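Chromosome-partitioning protein Spo0J (Thermus thermophilus HB27, PDB 1VZ0) binds the centromere-like parS site, stimulates the ATPase activity of Soj and is probably involved in chromosome partitioning. Local coordinates at residues 44-49 with 77-82. Sequence-based numbering, arbitrary orientation.
Sequences EESLKE and GERRYR
Ser-46 OG is gripped from two sources: it receives a weak, strongly bent hydrogen bond from Arg-79 NH1 (2.6 Å, with 123° at the hydrogen), and its single hydroxyl hydrogen is shared between two carbonyl oxygens of its own helix, Ala-43 O, the stronger partner, and Phe-42 O. The first torsion of Ser-46 sets this hydroxyl between the backbone N and the carbonyl carbon, from where it reaches back to those carbonyls. The arginine comes from helix 78-86 with a chain that is extended at chi2 and then bends at chi3 (68°), carrying the guanidinium to the wall of helix 38-57. Ser-46 CA lies in the guanidinium plane at its edge, whereas OG meets the group obliquely. NH1 also comes to 3.2 Å from the backbone N of Leu-47, but both are donors and no bond forms. The other terminal nitrogen, NH2, passes 3.8 Å from Leu-47 CB and donates to Ala-43 O, while NE forms a salt bridge with Glu-166 of the second subunit.

Beside this group Leu-47 CD2 lies against the backbone of Arg-82, 4.2 Å from its C atom, and the leucine makes its hydrophobic contacts with Ala-83 and Met-86 farther along helix 78-86. Arg-82 turns its charged end to Glu-78 within its own helix, NH1 to OE2 at 3.0 Å. In this part of the ParB N-terminal domain the segments 44-49 and 78-82 cross at -61°, their axes 10.0 Å apart at closest approach, leaving room for the long arginine between them. With an alanine in place of this arginine, Glu-166 of the second subunit would probably lose its cationic mate and a gap would open beside Ser-46 and Leu-47. With Ser-46 OG held mainly by its own helix, the chemistry implies that the guanidinium couples the helix pairing to the subunit interface through its carbonyl and carboxylate partners more than through the serine.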
loop_
_atom_site.group_PDB
_atom_site.type_symbol
_atom_site.label_atom_id
_atom_site.label_comp_id
_atom_site.label_asym_id
_atom_site.label_seq_id
_atom_site.Cartn_x
_atom_site.Cartn_y
_atom_site.Cartn_z
ATOM N N GLU C 44 -1.382 -12.869 0.418
ATOM C CA GLU C 44 -1.970 -14.199 0.583
ATOM C C GLU C 44 -1.229 -14.998 1.646
ATOM O O GLU C 44 -1.850 -15.688 2.455
ATOM C CB GLU C 44 -1.934 -14.985 -0.733
ATOM C CG GLU C 44 -2.535 -14.243 -1.915
ATOM C CD GLU C 44 -2.520 -15.053 -3.200
ATOM O OE1 GLU C 44 -1.488 -15.692 -3.507
ATOM O OE2 GLU C 44 -3.544 -15.035 -3.915
ATOM N N GLU C 45 0.099 -14.905 1.631
ATOM C CA GLU C 45 0.918 -15.625 2.595
ATOM C C GLU C 45 0.600 -15.165 4.009
ATOM O O GLU C 45 0.333 -15.983 4.888
ATOM C CB GLU C 45 2.405 -15.404 2.311
ATOM C CG GLU C 45 2.892 -15.960 0.979
ATOM C CD GLU C 45 4.380 -15.727 0.757
ATOM O OE1 GLU C 45 4.881 -16.055 -0.342
ATOM O OE2 GLU C 45 5.049 -15.217 1.681
ATOM N N SER C 46 0.612 -13.855 4.228
ATOM C CA SER C 46 0.336 -13.329 5.560
ATOM C C SER C 46 -1.108 -13.579 5.995
ATOM O O SER C 46 -1.375 -13.778 7.180
ATOM C CB SER C 46 0.670 -11.833 5.635
ATOM O OG SER C 46 -0.138 -11.060 4.772
ATOM N N LEU C 47 -2.031 -13.579 5.038
ATOM C CA LEU C 47 -3.440 -13.836 5.329
ATOM C C LEU C 47 -3.524 -15.259 5.883
ATOM O O LEU C 47 -4.181 -15.515 6.895
ATOM C CB LEU C 47 -4.271 -13.750 4.045
ATOM C CG LEU C 47 -5.780 -13.484 4.123
ATOM C CD1 LEU C 47 -6.420 -13.946 2.821
ATOM C CD2 LEU C 47 -6.406 -14.216 5.296
ATOM N N LYS C 48 -2.846 -16.182 5.205
ATOM C CA LYS C 48 -2.827 -17.582 5.616
ATOM C C LYS C 48 -2.136 -17.764 6.963
ATOM O O LYS C 48 -2.594 -18.543 7.796
ATOM C CB LYS C 48 -2.123 -18.436 4.556
ATOM C CG LYS C 48 -1.687 -19.812 5.038
ATOM C CD LYS C 48 -1.022 -20.597 3.915
ATOM C CE LYS C 48 -0.181 -21.747 4.452
ATOM N NZ LYS C 48 -0.966 -22.678 5.309
ATOM N N GLU C 49 -1.036 -17.047 7.175
ATOM C CA GLU C 49 -0.307 -17.152 8.430
ATOM C C GLU C 49 -1.156 -16.628 9.591
ATOM O O GLU C 49 -1.071 -17.145 10.707
ATOM C CB GLU C 49 1.029 -16.399 8.325
ATOM C CG GLU C 49 1.962 -17.014 7.278
ATOM C CD GLU C 49 3.234 -16.220 7.020
ATOM O OE1 GLU C 49 3.938 -16.559 6.043
ATOM O OE2 GLU C 49 3.538 -15.273 7.778
ATOM N N GLY C 77 -11.958 -4.355 9.975
ATOM C CA GLY C 77 -11.219 -5.580 10.247
ATOM C C GLY C 77 -11.402 -6.631 9.166
ATOM O O GLY C 77 -11.598 -7.814 9.455
ATOM N N GLU C 78 -11.319 -6.208 7.910
ATOM C CA GLU C 78 -11.497 -7.119 6.790
ATOM C C GLU C 78 -10.547 -8.326 6.834
ATOM O O GLU C 78 -10.995 -9.460 6.696
ATOM C CB GLU C 78 -11.336 -6.360 5.463
ATOM C CG GLU C 78 -11.967 -7.051 4.238
ATOM C CD GLU C 78 -13.496 -6.934 4.194
ATOM O OE1 GLU C 78 -13.993 -5.794 4.324
ATOM O OE2 GLU C 78 -14.199 -7.963 4.017
ATOM N N ARG C 79 -9.250 -8.098 7.029
ATOM C CA ARG C 79 -8.304 -9.216 7.069
ATOM C C ARG C 79 -8.549 -10.133 8.256
ATOM O O ARG C 79 -8.449 -11.359 8.148
ATOM C CB ARG C 79 -6.859 -8.706 7.076
ATOM C CG ARG C 79 -6.319 -8.537 5.657
ATOM C CD ARG C 79 -4.921 -7.935 5.603
ATOM N NE ARG C 79 -3.871 -8.811 6.125
ATOM C CZ ARG C 79 -3.271 -9.787 5.445
ATOM N NH1 ARG C 79 -2.329 -10.506 6.038
ATOM N NH2 ARG C 79 -3.599 -10.048 4.183
ATOM N N ARG C 80 -8.875 -9.529 9.389
ATOM C CA ARG C 80 -9.166 -10.285 10.590
ATOM C C ARG C 80 -10.358 -11.186 10.241
ATOM O O ARG C 80 -10.358 -12.390 10.508
ATOM C CB ARG C 80 -9.539 -9.316 11.719
ATOM C CG ARG C 80 -8.861 -9.603 13.044
ATOM C CD ARG C 80 -7.675 -8.695 13.316
ATOM N NE ARG C 80 -8.081 -7.365 13.761
ATOM C CZ ARG C 80 -7.253 -6.459 14.278
ATOM N NH1 ARG C 80 -5.958 -6.727 14.423
ATOM N NH2 ARG C 80 -7.719 -5.274 14.650
ATOM N N TYR C 81 -11.358 -10.584 9.604
ATOM C CA TYR C 81 -12.587 -11.268 9.210
ATOM C C TYR C 81 -12.339 -12.430 8.253
ATOM O O TYR C 81 -12.831 -13.540 8.468
ATOM C CB TYR C 81 -13.540 -10.248 8.575
ATOM C CG TYR C 81 -14.757 -10.820 7.879
ATOM C CD1 TYR C 81 -15.838 -11.325 8.605
ATOM C CD2 TYR C 81 -14.841 -10.827 6.487
ATOM C CE1 TYR C 81 -16.972 -11.816 7.961
ATOM C CE2 TYR C 81 -15.966 -11.316 5.836
ATOM C CZ TYR C 81 -17.031 -11.806 6.577
ATOM O OH TYR C 81 -18.166 -12.263 5.942
ATOM N N ARG C 82 -11.570 -12.178 7.201
ATOM C CA ARG C 82 -11.286 -13.214 6.220
ATOM C C ARG C 82 -10.383 -14.317 6.742
ATOM O O ARG C 82 -10.470 -15.458 6.292
ATOM C CB ARG C 82 -10.705 -12.579 4.956
ATOM C CG ARG C 82 -11.683 -11.603 4.347
ATOM C CD ARG C 82 -11.387 -11.254 2.915
ATOM N NE ARG C 82 -12.447 -10.391 2.400
ATOM C CZ ARG C 82 -13.699 -10.782 2.162
ATOM N NH1 ARG C 82 -14.585 -9.909 1.706
ATOM N NH2 ARG C 82 -14.064 -12.042 2.355
#